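Local structure of Crh-like protein 5 (Neosartorya fumigata, 6IBU) at residues 12-17 and 230-235; 109-114 and 128-133. The protein cuts chitin and couples this cleavage to transfer of the chitin chain onto 1,6-beta-glucan or other chitin, cross-linking the polysaccharides of the fungal cell wall. One frame throughout, in Å; residues are numbered along the deposited sequence.

Contact 1 (12-17 and 230-235); sequences PPNKGL and YTYSDN
Asn14 and Tyr230 face each other as an antiparallel hydrogen-bonded pair, where strand 14-15 forms one border of a small three-stranded antiparallel sheet that also contains strands 229-232 and 242-243. The tight part of the contact is this one pair. Asn14 N donates to Tyr230 O at 2.8 Å, with a bent N-H...O angle of 138°, and Tyr230 N returns a bond to Asn14 O at 2.9 Å that is straighter. Both side chains leave on the same face of the sheet and both are buried. The Tyr230 ring leans across to the neighbouring segment at Gly16, whose CA lies 3.8 Å from Tyr230 CE2; a residue without a side chain suits this place, since a CB would point toward the ring. The buried ring, packed against Gly16 and Ile242, has its hydroxyl bonded to Asn225 O and Asn223 ND2.

The loose side begins at Pro13. Its ring lies alongside Thr231, with CG 3.5 Å from Thr231 OG1, a contact at the exposed side in which no hydrogen bond forms. No backbone bond to Thr231 is made here, so proline's missing N-H is no loss to this pairing. A water accepts from Tyr232 N and only weakly reaches Pro12 O.

Asn14 joins the two regions. Its ND2 is held by Asp94, while its amide stands nearly upright to the Tyr232 ring, the planes 83° apart. Asn14 OD1 meets the edge of that ring at CE1, 3.4 Å away. A second water donates to Asn14 OD1 (2.8 Å) and accepts from Tyr232 OH (2.6 Å).

Contact 2 (109-114 and 128-133); sequences TQVQTN and TYVPVA
Thr128 O is gripped twice by one residue: Thr113 N donates to it at 2.7 Å in an almost straight bond (175°), and Thr113 OG1 adds a second at 2.9 Å. The double grip is possible because chi1 of 60° sets OG1 between the backbone N and the carbonyl carbon. Threonine fits here because its hydroxyl serves both the strand partner and Arg161, while its methyl stays with the apolar side chains.

Strands 110-116 and 128-131 form an antiparallel hairpin at the border of a seven-stranded sheet of the GH16 jelly-roll sandwich. Val111 and Val130 exchange two backbone bonds. On the face they share with Thr113, the branched valines pack tightly, somewhat inside the usual carbon-carbon distance: Val111 CG2 is 3.3 Å from both Val130 CG2 and Val132 CG2, with Ile155 of the other sheet touching all three residues.

The other face carries Gln112 and Tyr129. The extended Gln112 chain passes over the tyrosine, placing CG 3.8 Å from the ring centroid, almost directly above it, a CH-pi contact. Across the ring plane, the Gln110 amide lies nearly parallel to the ring (11°), with NE2 3.7 Å from Tyr129 CD2 and hydrogen-bonded to Asp107.

The two faces differ chemically: the valines, with Thr113 and Thr128, lie toward the other sheet, while Gln112 and Tyr129 lie on the face of Glu102, which binds chitin and is probably the proton donor.

Contact 1 and contact 2 lie on opposite sides of the chain's centre, with their own centres 33 Å apart and nearest atoms about 16 Å apart. They share no sheet. Contact 2 is a local hairpin at one border of the seven-stranded sheet, whereas contact 1 brings together regions near the two chain ends, in a separate small sheet. Along the sequence 12-17 comes first, then both strands of contact 2, and finally 230-235, so the pairing of contact 1 spans the GH16 region. Contact 2 borders the active site, the Gln112 side chain being about 4 Å from that of Glu102, whereas the Asn14 side chain in contact 1 is about 11 Å from that of chitin-binding Arg182.

Contact 1 (12-17 and 230-235)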
ATOM      1  N   PRO A  12       4.525  18.397 -12.093  1.00 39.29           N
ATOM      2  CA  PRO A  12       5.563  18.851 -11.170  1.00 38.92           C
ATOM      3  C   PRO A  12       6.278  17.663 -10.524  1.00 38.75           C
ATOM      4  O   PRO A  12       5.715  16.577 -10.431  1.00 38.53           O
ATOM      5  CB  PRO A  12       4.809  19.649 -10.098  1.00 40.44           C
ATOM      6  CG  PRO A  12       3.421  19.868 -10.668  1.00 40.18           C
ATOM      7  CD  PRO A  12       3.171  18.733 -11.639  1.00 38.39           C
ATOM      8  N   PRO A  13       7.555  17.804 -10.100  1.00 38.49           N
ATOM      9  CA  PRO A  13       8.285  16.724  -9.442  1.00 35.67           C
ATOM     10  C   PRO A  13       7.627  16.133  -8.190  1.00 35.95           C
ATOM     11  O   PRO A  13       7.010  16.875  -7.472  1.00 35.96           O
ATOM     12  CB  PRO A  13       9.582  17.387  -8.960  1.00 35.45           C
ATOM     13  CG  PRO A  13       9.783  18.552  -9.897  1.00 36.32           C
ATOM     14  CD  PRO A  13       8.400  18.987 -10.327  1.00 38.80           C
ATOM     15  N   ASN A  14       7.822  14.830  -7.940  1.00 33.57           N
ATOM     16  CA  ASN A  14       7.431  14.169  -6.671  1.00 30.97           C
ATOM     17  C   ASN A  14       8.439  14.589  -5.602  1.00 28.60           C
ATOM     18  O   ASN A  14       9.624  14.541  -5.890  1.00 25.25           O
ATOM     19  CB  ASN A  14       7.427  12.641  -6.779  1.00 31.41           C
ATOM     20  CG  ASN A  14       6.410  12.082  -7.755  1.00 30.57           C
ATOM     21  OD1 ASN A  14       6.717  11.151  -8.499  1.00 30.75           O
ATOM     22  ND2 ASN A  14       5.191  12.594  -7.737  1.00 28.84           N
ATOM     23  N   LYS A  15       7.974  15.001  -4.424  1.00 29.50           N
ATOM     24  CA  LYS A  15       8.848  15.196  -3.246  1.00 29.61           C
ATOM     25  C   LYS A  15       9.505  13.856  -2.926  1.00 27.24           C
ATOM     26  O   LYS A  15       8.785  12.843  -2.872  1.00 24.91           O
ATOM     27  CB  LYS A  15       8.039  15.697  -2.055  1.00 34.67           C
ATOM     28  CG  LYS A  15       8.840  15.892  -0.779  1.00 41.72           C
ATOM     29  CD  LYS A  15       8.039  16.638   0.290  1.00 47.00           C
ATOM     30  CE  LYS A  15       8.874  17.080   1.477  1.00 49.88           C
ATOM     31  NZ  LYS A  15       9.618  18.334   1.197  1.00 54.49           N
ATOM     32  N   GLY A  16      10.818  13.865  -2.713  1.00 25.54           N
ATOM     33  CA  GLY A  16      11.623  12.650  -2.516  1.00 24.43           C
ATOM     34  C   GLY A  16      11.942  12.428  -1.055  1.00 24.28           C
ATOM     35  O   GLY A  16      11.962  13.396  -0.303  1.00 27.54           O
ATOM     36  N   LEU A  17      12.168  11.182  -0.664  1.00 23.38           N
ATOM     37  CA  LEU A  17      12.775  10.856   0.637  1.00 23.85           C
ATOM     38  C   LEU A  17      14.286  11.025   0.448  1.00 27.03           C
ATOM     39  O   LEU A  17      14.921  10.153  -0.200  1.00 24.49           O
ATOM     40  CB  LEU A  17      12.378   9.429   1.006  1.00 23.22           C
ATOM     41  CG  LEU A  17      13.080   8.838   2.213  1.00 23.41           C
ATOM     42  CD1 LEU A  17      12.769   9.655   3.450  1.00 25.04           C
ATOM     43  CD2 LEU A  17      12.664   7.402   2.426  1.00 22.88           C
ATOM     44  N   TYR A 230      11.894  13.771  -7.549  1.00 24.06           N
ATOM     45  CA  TYR A 230      11.912  12.934  -8.765  1.00 22.59           C
ATOM     46  C   TYR A 230      11.086  13.626  -9.833  1.00 22.46           C
ATOM     47  O   TYR A 230      10.006  14.110  -9.523  1.00 22.55           O
ATOM     48  CB  TYR A 230      11.344  11.544  -8.507  1.00 21.56           C
ATOM     49  CG  TYR A 230      12.036  10.780  -7.409  1.00 20.88           C
ATOM     50  CD1 TYR A 230      13.300  10.253  -7.582  1.00 19.20           C
ATOM     51  CD2 TYR A 230      11.409  10.609  -6.181  1.00 20.60           C
ATOM     52  CE1 TYR A 230      13.912   9.550  -6.570  1.00 20.66           C
ATOM     53  CE2 TYR A 230      12.004   9.903  -5.158  1.00 20.48           C
ATOM     54  CZ  TYR A 230      13.255   9.365  -5.364  1.00 21.09           C
ATOM     55  OH  TYR A 230      13.840   8.680  -4.349  1.00 22.90           O
ATOM     56  N   THR A 231      11.594  13.626 -11.054  1.00 22.69           N
ATOM     57  CA  THR A 231      10.924  14.216 -12.231  1.00 24.62           C
ATOM     58  C   THR A 231      10.750  13.115 -13.265  1.00 24.06           C
ATOM     59  O   THR A 231      11.725  12.433 -13.531  1.00 23.05           O
ATOM     60  CB  THR A 231      11.757  15.378 -12.796  1.00 27.49           C
ATOM     61  OG1 THR A 231      11.826  16.384 -11.783  1.00 29.89           O
ATOM     62  CG2 THR A 231      11.190  15.939 -14.087  1.00 26.94           C
ATOM     63  N   TYR A 232       9.561  12.971 -13.834  1.00 24.63           N
ATOM     64  CA  TYR A 232       9.328  12.109 -15.016  1.00 27.49           C
ATOM     65  C   TYR A 232       9.741  12.914 -16.251  1.00 29.03           C
ATOM     66  O   TYR A 232       9.035  13.863 -16.593  1.00 32.22           O
ATOM     67  CB  TYR A 232       7.858  11.706 -15.099  1.00 27.58           C
ATOM     68  CG  TYR A 232       7.339  10.750 -14.057  1.00 27.09           C
ATOM     69  CD1 TYR A 232       7.198  11.114 -12.727  1.00 27.87           C
ATOM     70  CD2 TYR A 232       6.889   9.497 -14.428  1.00 28.34           C
ATOM     71  CE1 TYR A 232       6.658  10.248 -11.791  1.00 26.51           C
ATOM     72  CE2 TYR A 232       6.335   8.617 -13.508  1.00 28.24           C
ATOM     73  CZ  TYR A 232       6.223   8.997 -12.182  1.00 26.65           C
ATOM     74  OH  TYR A 232       5.667   8.156 -11.263  1.00 24.30           O
ATOM     75  N   SER A 233      10.879  12.602 -16.857  1.00 31.96           N
ATOM     76  CA  SER A 233      11.454  13.398 -17.975  1.00 35.91           C
ATOM     77  C   SER A 233      10.716  13.121 -19.292  1.00 38.68           C
ATOM     78  O   SER A 233      10.903  13.912 -20.223  1.00 42.85           O
ATOM     79  CB  SER A 233      12.945  13.179 -18.113  1.00 35.82           C
ATOM     80  OG  SER A 233      13.224  11.902 -18.641  1.00 37.42           O
ATOM     81  N   ASP A 234       9.889  12.078 -19.397  1.00 40.12           N
ATOM     82  CA  ASP A 234       9.170  11.799 -20.668  1.00 42.02           C
ATOM     83  C   ASP A 234       7.863  11.060 -20.373  1.00 42.20           C
ATOM     84  O   ASP A 234       7.424  11.084 -19.213  1.00 43.24           O
ATOM     85  CB  ASP A 234      10.098  11.070 -21.637  1.00 45.28           C
ATOM     86  CG  ASP A 234      10.583   9.753 -21.065  1.00 50.17           C
ATOM     87  OD1 ASP A 234       9.723   9.019 -20.543  1.00 48.02           O
ATOM     88  OD2 ASP A 234      11.825   9.501 -21.092  1.00 52.13           O
ATOM     89  N   ASN A 235       7.267  10.465 -21.408  1.00 41.14           N
ATOM     90  CA  ASN A 235       5.927   9.822 -21.412  1.00 39.98           C
ATOM     91  C   ASN A 235       6.061   8.298 -21.283  1.00 36.16           C
ATOM     92  O   ASN A 235       5.048   7.619 -21.358  1.00 36.59           O
ATOM     93  CB  ASN A 235       5.179  10.153 -22.712  1.00 46.24           C
ATOM     94  CG  ASN A 235       5.891   9.708 -23.985  1.00 48.66           C
ATOM     95  OD1 ASN A 235       7.071   9.332 -23.974  1.00 49.86           O
ATOM     96  ND2 ASN A 235       5.189   9.773 -25.106  1.00 47.62           N
TER
HETATM   97  O   HOH W   1       7.379  14.820 -12.959  1.00 31.61           O
HETATM   98  O   HOH W   2       5.316   8.751  -8.758  1.00 14.18           O

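Contact 2 (109-114 and 128-133)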
ATOM      1  N   THR A 109      -7.202 -16.377   7.256  1.00 14.03           N
ATOM      2  CA  THR A 109      -6.179 -17.394   6.906  1.00 13.87           C
ATOM      3  C   THR A 109      -5.297 -16.912   5.760  1.00 14.37           C
ATOM      4  O   THR A 109      -4.379 -17.658   5.398  1.00 13.23           O
ATOM      5  CB  THR A 109      -6.815 -18.718   6.480  1.00 14.49           C
ATOM      6  OG1 THR A 109      -7.820 -18.448   5.494  1.00 14.23           O
ATOM      7  CG2 THR A 109      -7.371 -19.470   7.667  1.00 14.98           C
ATOM      8  N   GLN A 110      -5.598 -15.762   5.166  1.00 14.51           N
ATOM      9  CA  GLN A 110      -4.847 -15.280   3.989  1.00 15.34           C
ATOM     10  C   GLN A 110      -4.689 -13.754   4.023  1.00 16.43           C
ATOM     11  O   GLN A 110      -5.403 -13.048   4.786  1.00 16.00           O
ATOM     12  CB  GLN A 110      -5.526 -15.667   2.686  1.00 15.27           C
ATOM     13  CG  GLN A 110      -6.145 -17.058   2.655  1.00 15.67           C
ATOM     14  CD  GLN A 110      -6.925 -17.240   1.367  1.00 15.49           C
ATOM     15  OE1 GLN A 110      -6.533 -17.983   0.478  1.00 14.99           O
ATOM     16  NE2 GLN A 110      -8.007 -16.498   1.221  1.00 14.53           N
ATOM     17  N   VAL A 111      -3.741 -13.285   3.220  1.00 17.14           N
ATOM     18  CA  VAL A 111      -3.631 -11.878   2.754  1.00 17.90           C
ATOM     19  C   VAL A 111      -3.534 -11.945   1.235  1.00 17.17           C
ATOM     20  O   VAL A 111      -3.000 -12.921   0.708  1.00 15.56           O
ATOM     21  CB  VAL A 111      -2.426 -11.146   3.372  1.00 18.35           C
ATOM     22  CG1 VAL A 111      -2.592 -10.981   4.867  1.00 20.87           C
ATOM     23  CG2 VAL A 111      -1.116 -11.853   3.067  1.00 19.02           C
ATOM     24  N   GLN A 112      -4.050 -10.941   0.552  1.00 18.49           N
ATOM     25  CA  GLN A 112      -3.927 -10.896  -0.921  1.00 19.63           C
ATOM     26  C   GLN A 112      -2.713 -10.037  -1.275  1.00 17.87           C
ATOM     27  O   GLN A 112      -2.480  -9.034  -0.619  1.00 16.84           O
ATOM     28  CB  GLN A 112      -5.213 -10.408  -1.575  1.00 21.34           C
ATOM     29  CG  GLN A 112      -5.212 -10.735  -3.057  1.00 24.93           C
ATOM     30  CD  GLN A 112      -6.317 -10.072  -3.827  1.00 28.93           C
ATOM     31  OE1 GLN A 112      -6.911 -10.686  -4.706  1.00 40.53           O
ATOM     32  NE2 GLN A 112      -6.600  -8.822  -3.507  1.00 28.47           N
ATOM     33  N   THR A 113      -1.938 -10.473  -2.251  1.00 18.19           N
ATOM     34  CA  THR A 113      -0.850  -9.658  -2.834  1.00 17.42           C
ATOM     35  C   THR A 113      -1.336  -9.147  -4.175  1.00 16.57           C
ATOM     36  O   THR A 113      -2.124  -9.801  -4.825  1.00 17.73           O
ATOM     37  CB  THR A 113       0.476 -10.414  -2.959  1.00 17.49           C
ATOM     38  OG1 THR A 113       0.306 -11.563  -3.790  1.00 16.43           O
ATOM     39  CG2 THR A 113       1.077 -10.794  -1.619  1.00 17.77           C
ATOM     40  N   ASN A 114      -0.876  -7.994  -4.578  1.00 17.48           N
ATOM     41  CA  ASN A 114      -1.347  -7.423  -5.851  1.00 18.28           C
ATOM     42  C   ASN A 114      -0.361  -6.414  -6.413  1.00 17.08           C
ATOM     43  O   ASN A 114       0.433  -5.848  -5.662  1.00 15.32           O
ATOM     44  CB  ASN A 114      -2.675  -6.726  -5.651  1.00 21.41           C
ATOM     45  CG  ASN A 114      -3.685  -7.242  -6.635  1.00 25.35           C
ATOM     46  OD1 ASN A 114      -3.534  -7.078  -7.840  1.00 29.61           O
ATOM     47  ND2 ASN A 114      -4.685  -7.923  -6.108  1.00 29.88           N
ATOM     48  N   THR A 128      -2.645 -12.573  -6.024  1.00 28.33           N
ATOM     49  CA  THR A 128      -2.284 -13.886  -5.450  1.00 26.98           C
ATOM     50  C   THR A 128      -2.642 -13.865  -3.963  1.00 23.92           C
ATOM     51  O   THR A 128      -2.215 -12.945  -3.273  1.00 21.11           O
ATOM     52  CB  THR A 128      -0.783 -14.139  -5.620  1.00 29.99           C
ATOM     53  OG1 THR A 128      -0.516 -14.346  -7.006  1.00 32.22           O
ATOM     54  CG2 THR A 128      -0.281 -15.320  -4.816  1.00 30.78           C
ATOM     55  N   TYR A 129      -3.356 -14.868  -3.472  1.00 22.86           N
ATOM     56  CA  TYR A 129      -3.587 -15.042  -2.018  1.00 22.78           C
ATOM     57  C   TYR A 129      -2.437 -15.852  -1.431  1.00 20.46           C
ATOM     58  O   TYR A 129      -1.995 -16.797  -2.074  1.00 19.47           O
ATOM     59  CB  TYR A 129      -4.933 -15.705  -1.754  1.00 21.97           C
ATOM     60  CG  TYR A 129      -6.091 -14.817  -2.105  1.00 24.48           C
ATOM     61  CD1 TYR A 129      -6.576 -14.785  -3.400  1.00 26.41           C
ATOM     62  CD2 TYR A 129      -6.670 -13.976  -1.166  1.00 24.71           C
ATOM     63  CE1 TYR A 129      -7.647 -13.985  -3.749  1.00 26.53           C
ATOM     64  CE2 TYR A 129      -7.739 -13.167  -1.496  1.00 25.63           C
ATOM     65  CZ  TYR A 129      -8.229 -13.178  -2.789  1.00 28.76           C
ATOM     66  OH  TYR A 129      -9.282 -12.386  -3.140  1.00 32.80           O
ATOM     67  N   VAL A 130      -1.989 -15.499  -0.231  1.00 20.43           N
ATOM     68  CA  VAL A 130      -0.930 -16.270   0.479  1.00 19.99           C
ATOM     69  C   VAL A 130      -1.444 -16.570   1.874  1.00 19.70           C
ATOM     70  O   VAL A 130      -2.071 -15.722   2.480  1.00 18.00           O
ATOM     71  CB  VAL A 130       0.407 -15.504   0.486  1.00 19.83           C
ATOM     72  CG1 VAL A 130       0.775 -15.063  -0.910  1.00 18.88           C
ATOM     73  CG2 VAL A 130       0.411 -14.289   1.403  1.00 21.59           C
ATOM     74  N   PRO A 131      -1.172 -17.758   2.436  1.00 22.30           N
ATOM     75  CA  PRO A 131      -1.629 -18.098   3.780  1.00 21.83           C
ATOM     76  C   PRO A 131      -0.904 -17.244   4.827  1.00 20.86           C
ATOM     77  O   PRO A 131       0.247 -17.048   4.706  1.00 19.62           O
ATOM     78  CB  PRO A 131      -1.261 -19.589   3.959  1.00 23.62           C
ATOM     79  CG  PRO A 131      -0.831 -20.070   2.568  1.00 23.76           C
ATOM     80  CD  PRO A 131      -0.345 -18.825   1.853  1.00 23.64           C
ATOM     81  N   VAL A 132      -1.637 -16.748   5.815  1.00 21.21           N
ATOM     82  CA  VAL A 132      -1.109 -15.974   6.976  1.00 22.23           C
ATOM     83  C   VAL A 132      -1.954 -16.336   8.203  1.00 21.86           C
ATOM     84  O   VAL A 132      -3.181 -16.478   8.085  1.00 22.14           O
ATOM     85  CB  VAL A 132      -1.154 -14.461   6.695  1.00 23.69           C
ATOM     86  CG1 VAL A 132      -0.418 -13.663   7.762  1.00 24.78           C
ATOM     87  CG2 VAL A 132      -0.597 -14.130   5.335  1.00 25.74           C
ATOM     88  N   ALA A 133      -1.330 -16.488   9.357  1.00 22.55           N
ATOM     89  CA  ALA A 133      -2.032 -16.931  10.578  1.00 23.27           C
ATOM     90  C   ALA A 133      -2.771 -15.726  11.142  1.00 23.11           C
ATOM     91  O   ALA A 133      -2.124 -14.732  11.443  1.00 23.18           O
ATOM     92  CB  ALA A 133      -1.056 -17.514  11.566  1.00 25.93           C
TER
HETATM   93  O   HOH W   3      -3.280 -18.989   0.078  1.00 24.54           O